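Local coordinates for protein threonine synthase (PDB 4F4F) that probably catalyses the pyridoxal-phosphate-dependent conversion of O-phospho-L-homoserine and water into L-threonine and phosphate, the last step of threonine biosynthesis, at residues 13-18 with 29-34; 34-39 with 321-326; 59-64 with 76-81. One frame throughout, in Å; residues are numbered along the deposited sequence.

Interaction 1 (13-18 with 29-34); sequences GEAPVL and ARDGGL
Ala15 and Asp31 bring the two irregular segments together, their CA atoms 5.2 Å apart, where the loop 13-18 passes beside a type I beta turn running from Ala29 to Gly32. The turn is closed by the bond from Gly32 N to Ala29 O, and Asp31 stands at its third position with its carboxylate directed at the other loop. There OD2 of Asp31 accepts a nearly straight hydrogen bond from the backbone N of Glu14 (2.8 Å, 164° at the hydrogen); the N-H arrives on the anti side of the carboxylate oxygen, 18° out of its plane. The other oxygen, OD1, takes Gly33 N of its own loop at 3.0 Å from above that plane, which makes an Asx turn, and, from strand 8-10, Ser10 OG. With CG set between the backbone N and the carbonyl carbon (chi1 63°), the carboxylate is placed where OD2 meets the neighbouring loop while OD1 serves its own. Beside this polar centre lies a small apolar patch. The methyl of Ala15 rests 3.6 Å from CB of Ala29 and equally near CG of Asp31, a close approach for which alanine is small enough. Farther out, CD of Pro16 touches CB of Arg30 at 4.0 Å, the proline ring crossing the extended arginine chain at about a right angle. Gly13, beside the Asp31 carboxylate, has positive phi, a conformation easily adopted by a residue with no CB. Since these loops flank helix 20-26, the contact ties together the two ends of a surface excursion in the N-terminal region. The chemistry implies a join made chiefly by one carboxylate: backbone N-H groups of both loops and a serine hydroxyl share its two oxygens, probably stabilising its negative charge.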
loop_
_atom_site.group_PDB
_atom_site.type_symbol
_atom_site.label_atom_id
_atom_site.label_comp_id
_atom_site.label_asym_id
_atom_site.label_seq_id
_atom_site.Cartn_x
_atom_site.Cartn_y
_atom_site.Cartn_z
ATOM N N GLY A 13 7.384 -7.978 -20.350
ATOM C CA GLY A 13 8.570 -8.509 -21.049
ATOM C C GLY A 13 9.287 -7.693 -22.118
ATOM O O GLY A 13 10.213 -8.226 -22.745
ATOM N N GLU A 14 8.868 -6.460 -22.382
ATOM C CA GLU A 14 9.459 -5.694 -23.499
ATOM C C GLU A 14 9.754 -4.261 -23.122
ATOM O O GLU A 14 9.639 -3.373 -23.952
ATOM C CB GLU A 14 8.494 -5.648 -24.684
ATOM C CG GLU A 14 7.914 -6.993 -25.007
ATOM C CD GLU A 14 7.125 -6.990 -26.278
ATOM O OE1 GLU A 14 6.044 -6.377 -26.346
ATOM O OE2 GLU A 14 7.629 -7.636 -27.193
ATOM N N ALA A 15 10.099 -4.030 -21.879
ATOM C CA ALA A 15 10.441 -2.714 -21.403
ATOM C C ALA A 15 11.932 -2.753 -21.053
ATOM O O ALA A 15 12.471 -3.796 -20.793
ATOM C CB ALA A 15 9.605 -2.371 -20.175
ATOM N N PRO A 16 12.593 -1.585 -21.015
ATOM C CA PRO A 16 13.998 -1.559 -20.598
ATOM C C PRO A 16 14.191 -2.233 -19.235
ATOM O O PRO A 16 13.334 -2.079 -18.355
ATOM C CB PRO A 16 14.327 -0.077 -20.504
ATOM C CG PRO A 16 13.287 0.621 -21.304
ATOM C CD PRO A 16 12.127 -0.305 -21.542
ATOM N N VAL A 17 15.271 -2.996 -19.083
ATOM C CA VAL A 17 15.650 -3.574 -17.797
ATOM C C VAL A 17 16.308 -2.436 -17.010
ATOM O O VAL A 17 17.210 -1.789 -17.520
ATOM C CB VAL A 17 16.625 -4.746 -17.966
ATOM C CG1 VAL A 17 17.112 -5.287 -16.620
ATOM C CG2 VAL A 17 15.974 -5.874 -18.764
ATOM N N LEU A 18 15.818 -2.143 -15.808
ATOM C CA LEU A 18 16.259 -0.957 -15.082
ATOM C C LEU A 18 16.982 -1.271 -13.761
ATOM O O LEU A 18 16.723 -2.288 -13.135
ATOM C CB LEU A 18 15.051 -0.058 -14.788
ATOM C CG LEU A 18 14.258 0.570 -15.955
ATOM C CD1 LEU A 18 13.077 1.346 -15.373
ATOM C CD2 LEU A 18 15.136 1.444 -16.824
ATOM N N ALA A 29 5.955 0.442 -16.411
ATOM C CA ALA A 29 6.926 0.222 -17.473
ATOM C C ALA A 29 6.434 0.709 -18.866
ATOM O O ALA A 29 5.243 0.791 -19.130
ATOM C CB ALA A 29 7.390 -1.249 -17.524
ATOM N N ARG A 30 7.390 1.022 -19.734
ATOM C CA ARG A 30 7.169 1.404 -21.168
ATOM C C ARG A 30 6.208 0.482 -21.917
ATOM O O ARG A 30 5.491 0.922 -22.835
ATOM C CB ARG A 30 8.519 1.403 -21.913
ATOM C CG ARG A 30 8.472 1.954 -23.341
ATOM C CD ARG A 30 9.873 2.034 -23.960
ATOM N NE ARG A 30 9.890 2.629 -25.289
ATOM C CZ ARG A 30 9.520 2.026 -26.421
ATOM N NH1 ARG A 30 9.033 0.798 -26.444
ATOM N NH2 ARG A 30 9.603 2.687 -27.555
ATOM N N ASP A 31 6.202 -0.803 -21.554
ATOM C CA ASP A 31 5.346 -1.774 -22.221
ATOM C C ASP A 31 3.989 -1.944 -21.528
ATOM O O ASP A 31 3.250 -2.845 -21.829
ATOM C CB ASP A 31 6.040 -3.136 -22.365
ATOM C CG ASP A 31 6.361 -3.792 -21.020
ATOM O OD1 ASP A 31 6.050 -3.226 -19.937
ATOM O OD2 ASP A 31 6.969 -4.875 -21.063
ATOM N N GLY A 32 3.692 -1.089 -20.570
ATOM C CA GLY A 32 2.456 -1.173 -19.853
ATOM C C GLY A 32 2.462 -2.092 -18.645
ATOM O O GLY A 32 1.489 -2.142 -17.921
ATOM N N GLY A 33 3.550 -2.820 -18.424
ATOM C CA GLY A 33 3.682 -3.664 -17.282
ATOM C C GLY A 33 4.237 -3.030 -16.033
ATOM O O GLY A 33 4.440 -1.811 -15.961
ATOM N N LEU A 34 4.486 -3.898 -15.057
ATOM C CA LEU A 34 4.915 -3.511 -13.744
ATOM C C LEU A 34 6.303 -4.074 -13.499
ATOM O O LEU A 34 6.608 -5.197 -13.904
ATOM C CB LEU A 34 3.945 -4.045 -12.700
ATOM C CG LEU A 34 2.477 -3.618 -12.863
ATOM C CD1 LEU A 34 1.612 -4.346 -11.829
ATOM C CD2 LEU A 34 2.384 -2.123 -12.725
#

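Interaction 2 (34-39 with 321-326); sequences LYLPQE and FERLLF
The carbonyl oxygen of Tyr35 is gripped by two nitrogens of Arg323, which approaches it side-on. NH2 gives the shorter bond, 2.7 Å to Tyr35 O with 151° at the hydrogen, and lies in the carbonyl plane on a lone pair; NE, 3.1 Å from the same oxygen, stands above that plane and bonds less straight. On the arginine's side, the oxygen lies close to the guanidinium plane, which also holds the N-H bonds of NE and NH2 that reach it. The two bonds fix the group's rotation. Leu34 then covers one face, its CB 3.8 Å from Arg323 CZ and above the centre of the guanidinium. The remaining nitrogen, NH1, bonds to Ile227 O. Arginine suits this buried place because its long chain, extended from CG to NE, supplies apolar surface before it delivers the charge: CD of Arg323 packs 3.5 Å from Leu36 CD2, which also sits at the edge of the guanidinium. Leu36 branches to serve two neighbours, for its other methyl, CD1, comes 3.6 Å from Phe326 CD2 at the edge of the phenyl ring. With CG of Phe326 opposite the backbone N (chi1 -175°), that ring reaches out from the helix to the leucine. Just before the strand, Leu34 CD1 touches CB of Glu322, whose carboxylate is bound by Thr11 and Arg12. The contact joins the N-terminal region to the pyridoxal-phosphate-dependent enzyme region near its cofactor site: the side chains of Arg323 and Phe262, a cofactor-binding residue, are about 6 Å apart. Strand 35-37, paired antiparallel with 8-10, thus packs one side on helix 321-328, their segment axes 9.8 Å apart at 50°, while Trp229 of helix 229-232 and Phe266 of helix 263-274 touch both Leu36 and Arg323.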
loop_
_atom_site.group_PDB
_atom_site.type_symbol
_atom_site.label_atom_id
_atom_site.label_comp_id
_atom_site.label_asym_id
_atom_site.label_seq_id
_atom_site.Cartn_x
_atom_site.Cartn_y
_atom_site.Cartn_z
ATOM N N LEU A 34 4.486 -3.898 -15.057
ATOM C CA LEU A 34 4.915 -3.511 -13.744
ATOM C C LEU A 34 6.303 -4.074 -13.499
ATOM O O LEU A 34 6.608 -5.197 -13.904
ATOM C CB LEU A 34 3.945 -4.045 -12.700
ATOM C CG LEU A 34 2.477 -3.618 -12.863
ATOM C CD1 LEU A 34 1.612 -4.346 -11.829
ATOM C CD2 LEU A 34 2.384 -2.123 -12.725
ATOM N N TYR A 35 7.138 -3.284 -12.830
ATOM C CA TYR A 35 8.502 -3.730 -12.525
ATOM C C TYR A 35 8.616 -4.678 -11.330
ATOM O O TYR A 35 7.981 -4.479 -10.299
ATOM C CB TYR A 35 9.435 -2.514 -12.363
ATOM C CG TYR A 35 9.913 -2.008 -13.690
ATOM C CD1 TYR A 35 10.797 -2.758 -14.434
ATOM C CD2 TYR A 35 9.490 -0.792 -14.214
ATOM C CE1 TYR A 35 11.243 -2.354 -15.659
ATOM C CE2 TYR A 35 9.956 -0.344 -15.451
ATOM C CZ TYR A 35 10.853 -1.124 -16.167
ATOM O OH TYR A 35 11.358 -0.742 -17.417
ATOM N N LEU A 36 9.447 -5.706 -11.498
ATOM C CA LEU A 36 9.769 -6.661 -10.447
ATOM C C LEU A 36 11.252 -6.970 -10.465
ATOM O O LEU A 36 11.887 -6.870 -11.505
ATOM C CB LEU A 36 9.025 -7.977 -10.647
ATOM C CG LEU A 36 7.548 -8.035 -10.323
ATOM C CD1 LEU A 36 6.955 -9.356 -10.882
ATOM C CD2 LEU A 36 7.330 -7.897 -8.818
ATOM N N PRO A 37 11.814 -7.367 -9.305
ATOM C CA PRO A 37 13.195 -7.767 -9.294
ATOM C C PRO A 37 13.492 -8.896 -10.251
ATOM O O PRO A 37 12.703 -9.800 -10.373
ATOM C CB PRO A 37 13.463 -8.212 -7.850
ATOM C CG PRO A 37 12.295 -7.884 -7.090
ATOM C CD PRO A 37 11.217 -7.345 -7.958
ATOM N N GLN A 38 14.637 -8.815 -10.931
ATOM C CA GLN A 38 15.049 -9.856 -11.848
ATOM C C GLN A 38 15.296 -11.156 -11.067
ATOM O O GLN A 38 15.111 -12.252 -11.586
ATOM C CB GLN A 38 16.319 -9.413 -12.530
ATOM C CG GLN A 38 16.843 -10.373 -13.579
ATOM C CD GLN A 38 18.106 -9.855 -14.184
ATOM O OE1 GLN A 38 19.186 -9.967 -13.597
ATOM N NE2 GLN A 38 17.995 -9.308 -15.359
ATOM N N GLU A 39 15.766 -11.003 -9.832
ATOM C CA GLU A 39 15.846 -12.108 -8.889
ATOM C C GLU A 39 15.586 -11.589 -7.501
ATOM O O GLU A 39 15.764 -10.391 -7.225
ATOM C CB GLU A 39 17.222 -12.759 -8.895
ATOM C CG GLU A 39 18.336 -11.802 -8.558
ATOM C CD GLU A 39 19.217 -11.531 -9.752
ATOM O OE1 GLU A 39 20.425 -11.318 -9.501
ATOM O OE2 GLU A 39 18.733 -11.568 -10.921
ATOM N N PHE A 321 -2.183 -7.336 -8.818
ATOM C CA PHE A 321 -2.392 -8.791 -9.062
ATOM C C PHE A 321 -1.539 -9.294 -10.240
ATOM O O PHE A 321 -1.048 -10.421 -10.226
ATOM C CB PHE A 321 -3.870 -9.066 -9.309
ATOM C CG PHE A 321 -4.225 -10.525 -9.374
ATOM C CD1 PHE A 321 -3.948 -11.374 -8.321
ATOM C CD2 PHE A 321 -4.878 -11.028 -10.480
ATOM C CE1 PHE A 321 -4.303 -12.721 -8.380
ATOM C CE2 PHE A 321 -5.207 -12.364 -10.552
ATOM C CZ PHE A 321 -4.933 -13.209 -9.499
ATOM N N GLU A 322 -1.335 -8.426 -11.223
ATOM C CA GLU A 322 -0.471 -8.702 -12.372
ATOM C C GLU A 322 0.926 -9.149 -11.978
ATOM O O GLU A 322 1.501 -9.981 -12.676
ATOM C CB GLU A 322 -0.399 -7.478 -13.323
ATOM C CG GLU A 322 0.549 -7.650 -14.510
ATOM C CD GLU A 322 0.523 -6.489 -15.493
ATOM O OE1 GLU A 322 -0.390 -5.632 -15.414
ATOM O OE2 GLU A 322 1.401 -6.468 -16.362
ATOM N N ARG A 323 1.463 -8.640 -10.864
ATOM C CA ARG A 323 2.778 -9.076 -10.429
ATOM C C ARG A 323 2.716 -10.559 -10.053
ATOM O O ARG A 323 3.605 -11.354 -10.447
ATOM C CB ARG A 323 3.318 -8.215 -9.288
ATOM C CG ARG A 323 3.879 -6.896 -9.732
ATOM C CD ARG A 323 4.324 -6.033 -8.550
ATOM N NE ARG A 323 5.279 -4.999 -8.955
ATOM C CZ ARG A 323 4.999 -3.709 -9.105
ATOM N NH1 ARG A 323 3.784 -3.210 -8.882
ATOM N NH2 ARG A 323 5.935 -2.871 -9.495
ATOM N N LEU A 324 1.657 -10.968 -9.357
ATOM C CA LEU A 324 1.550 -12.388 -9.029
ATOM C C LEU A 324 1.290 -13.227 -10.275
ATOM O O LEU A 324 1.834 -14.346 -10.397
ATOM C CB LEU A 324 0.494 -12.676 -7.961
ATOM C CG LEU A 324 0.232 -14.163 -7.608
ATOM C CD1 LEU A 324 1.501 -14.854 -7.107
ATOM C CD2 LEU A 324 -0.878 -14.276 -6.588
ATOM N N LEU A 325 0.436 -12.736 -11.179
ATOM C CA LEU A 325 0.197 -13.452 -12.424
ATOM C C LEU A 325 1.511 -13.788 -13.142
ATOM O O LEU A 325 1.686 -14.881 -13.661
ATOM C CB LEU A 325 -0.704 -12.640 -13.368
ATOM C CG LEU A 325 -2.177 -12.553 -12.996
ATOM C CD1 LEU A 325 -2.957 -11.626 -13.944
ATOM C CD2 LEU A 325 -2.820 -13.942 -12.990
ATOM N N PHE A 326 2.408 -12.815 -13.221
ATOM C CA PHE A 326 3.710 -12.986 -13.890
ATOM C C PHE A 326 4.475 -14.122 -13.224
ATOM O O PHE A 326 4.948 -15.033 -13.907
ATOM C CB PHE A 326 4.505 -11.673 -13.803
ATOM C CG PHE A 326 5.804 -11.647 -14.549
ATOM C CD1 PHE A 326 5.853 -11.871 -15.912
ATOM C CD2 PHE A 326 6.994 -11.318 -13.890
ATOM C CE1 PHE A 326 7.067 -11.781 -16.607
ATOM C CE2 PHE A 326 8.192 -11.217 -14.570
ATOM C CZ PHE A 326 8.235 -11.458 -15.932
#

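Interaction 3 (59-64 with 76-81); sequences VALAVL and DFERMV
Leu61 and Phe77 lie at the heart of a helix-helix packing contact, in which helices 56-64 and 74-86, successive in the N-terminal region, cross at 128° with the axes of their segments 10.3 Å apart. The tightly packed part is wholly apolar. CD2 of Leu61 comes 3.6 Å from Phe77 CD2, an oblique approach to the ring, and the same methyl touches CG2 of Val81 at 3.8 Å. Val81 CG2 in turn stands over the centre of the Phe77 ring, so the two residues, one helical turn apart, make a combined surface for the leucine. Ala60 helps by being small: its CB reaches Val81 CG1 at 3.8 Å, a lone methyl that fits against the valine between the two helices. The phenyl ring gets this far across because CG of Phe77 is directed away from its own backbone N (chi1 -159°), which places the ring between the helices, against Leu61 and Leu64. Deeper in, helix 236-245 meets Ala60 and Leu64 through Val237, and Leu123 of helix 117-134 also touches Leu64, completing a largely hydrophobic setting of branched and aromatic side chains. The other side is looser and faces solvent. There Leu61 turns its second methyl, CD1, to the aliphatic part of Glu78, lying 3.8 Å from its CG, and the two side chains cross at about a right angle. Glutamate suits this border since its methylenes can lie against leucine while the extended chain carries the carboxylate onward, where OE1 forms a salt bridge with Arg82. On the buried side, by contrast, the aromatic ring presents its edge to the neighbouring helix: CB of Leu64 lies near the ring plane, 3.9 Å from Phe77 CZ.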
loop_
_atom_site.group_PDB
_atom_site.type_symbol
_atom_site.label_atom_id
_atom_site.label_comp_id
_atom_site.label_asym_id
_atom_site.label_seq_id
_atom_site.Cartn_x
_atom_site.Cartn_y
_atom_site.Cartn_z
ATOM N N VAL A 59 16.245 -4.306 10.871
ATOM C CA VAL A 59 15.727 -5.367 10.044
ATOM C C VAL A 59 15.429 -4.827 8.645
ATOM O O VAL A 59 15.713 -5.477 7.650
ATOM C CB VAL A 59 14.473 -6.019 10.660
ATOM C CG1 VAL A 59 13.810 -7.002 9.692
ATOM C CG2 VAL A 59 14.840 -6.742 11.965
ATOM N N ALA A 60 14.852 -3.642 8.601
ATOM C CA ALA A 60 14.562 -2.948 7.339
ATOM C C ALA A 60 15.841 -2.764 6.493
ATOM O O ALA A 60 15.854 -3.028 5.307
ATOM C CB ALA A 60 13.889 -1.606 7.627
ATOM N N LEU A 61 16.929 -2.382 7.116
ATOM C CA LEU A 61 18.177 -2.191 6.375
ATOM C C LEU A 61 18.674 -3.525 5.820
ATOM O O LEU A 61 19.080 -3.605 4.653
ATOM C CB LEU A 61 19.209 -1.517 7.253
ATOM C CG LEU A 61 18.958 -0.045 7.595
ATOM C CD1 LEU A 61 19.870 0.380 8.720
ATOM C CD2 LEU A 61 19.132 0.833 6.378
ATOM N N ALA A 62 18.603 -4.582 6.627
ATOM C CA ALA A 62 19.004 -5.912 6.189
ATOM C C ALA A 62 18.149 -6.377 5.015
ATOM O O ALA A 62 18.700 -6.862 4.006
ATOM C CB ALA A 62 18.955 -6.928 7.343
ATOM N N VAL A 63 16.835 -6.207 5.114
ATOM C CA VAL A 63 15.877 -6.795 4.153
ATOM C C VAL A 63 15.817 -5.988 2.843
ATOM O O VAL A 63 15.739 -6.545 1.735
ATOM C CB VAL A 63 14.505 -6.983 4.905
ATOM C CG1 VAL A 63 13.298 -7.142 4.013
ATOM C CG2 VAL A 63 14.663 -8.165 5.878
ATOM N N LEU A 64 15.884 -4.670 2.956
ATOM C CA LEU A 64 15.733 -3.785 1.818
ATOM C C LEU A 64 17.012 -3.456 1.031
ATOM O O LEU A 64 16.930 -3.222 -0.188
ATOM C CB LEU A 64 15.046 -2.468 2.240
ATOM C CG LEU A 64 13.672 -2.645 2.874
ATOM C CD1 LEU A 64 13.060 -1.307 3.208
ATOM C CD2 LEU A 64 12.710 -3.487 2.013
ATOM N N ASP A 76 23.637 6.896 3.850
ATOM C CA ASP A 76 22.461 7.639 3.393
ATOM C C ASP A 76 21.189 6.801 3.547
ATOM O O ASP A 76 20.170 7.297 4.034
ATOM C CB ASP A 76 22.612 8.093 1.940
ATOM C CG ASP A 76 23.756 9.057 1.759
ATOM O OD1 ASP A 76 23.722 10.118 2.389
ATOM O OD2 ASP A 76 24.702 8.705 1.029
ATOM N N PHE A 77 21.245 5.528 3.160
ATOM C CA PHE A 77 20.100 4.623 3.385
ATOM C C PHE A 77 19.724 4.485 4.880
ATOM O O PHE A 77 18.543 4.590 5.213
ATOM C CB PHE A 77 20.328 3.269 2.697
ATOM C CG PHE A 77 19.060 2.475 2.434
ATOM C CD1 PHE A 77 17.994 3.030 1.733
ATOM C CD2 PHE A 77 18.976 1.170 2.804
ATOM C CE1 PHE A 77 16.848 2.300 1.493
ATOM C CE2 PHE A 77 17.843 0.428 2.557
ATOM C CZ PHE A 77 16.777 0.978 1.878
ATOM N N GLU A 78 20.718 4.304 5.771
ATOM C CA GLU A 78 20.522 4.363 7.253
ATOM C C GLU A 78 20.562 5.784 7.853
ATOM O O GLU A 78 21.268 6.066 8.942
ATOM C CB GLU A 78 21.649 3.669 8.018
ATOM C CG GLU A 78 21.392 3.750 9.514
ATOM C CD GLU A 78 22.490 3.198 10.371
ATOM O OE1 GLU A 78 22.438 3.475 11.588
ATOM O OE2 GLU A 78 23.393 2.510 9.852
ATOM N N ARG A 79 20.046 6.713 7.114
ATOM C CA ARG A 79 19.543 7.924 7.682
ATOM C C ARG A 79 18.078 7.917 7.265
ATOM O O ARG A 79 17.217 8.174 8.047
ATOM C CB ARG A 79 20.295 9.077 7.060
ATOM C CG ARG A 79 19.878 10.481 7.424
ATOM C CD ARG A 79 20.685 11.423 6.524
ATOM N NE ARG A 79 19.935 11.882 5.345
ATOM C CZ ARG A 79 19.692 11.222 4.197
ATOM N NH1 ARG A 79 18.984 11.833 3.250
ATOM N NH2 ARG A 79 20.099 9.982 3.951
ATOM N N MET A 80 17.808 7.590 6.013
ATOM C CA MET A 80 16.465 7.785 5.493
ATOM C C MET A 80 15.487 6.720 6.062
ATOM O O MET A 80 14.348 7.036 6.367
ATOM C CB MET A 80 16.477 7.855 3.964
ATOM C CG MET A 80 16.756 6.561 3.226
ATOM S SD MET A 80 16.849 6.862 1.424
ATOM C CE MET A 80 18.300 7.849 1.167
ATOM N N VAL A 81 15.972 5.498 6.283
ATOM C CA VAL A 81 15.157 4.448 6.933
ATOM C C VAL A 81 14.885 4.851 8.390
ATOM O O VAL A 81 13.755 4.813 8.856
ATOM C CB VAL A 81 15.810 3.049 6.807
ATOM C CG1 VAL A 81 15.031 2.026 7.608
ATOM C CG2 VAL A 81 15.891 2.605 5.358
#

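Interactions 1 and 2 adjoin and share Leu34, whereas interaction 3 stands apart, its centre about 23 Å from that of interaction 2. Tyr35 joins the first two: its carbonyl belongs to interaction 2, while its hydroxyl probably hydrogen-bonds to Pro16 O and its ring packs on Ala29 in interaction 1. Interaction 1 is a surface meeting of loops, dependent on a carboxylate and backbone N-H groups. Interaction 2 is buried and brings together parts of the chain far apart in sequence, using a charged side chain within apolar packing. Interaction 3, also largely buried, joins two successive helices of the N-terminal region by apolar contacts.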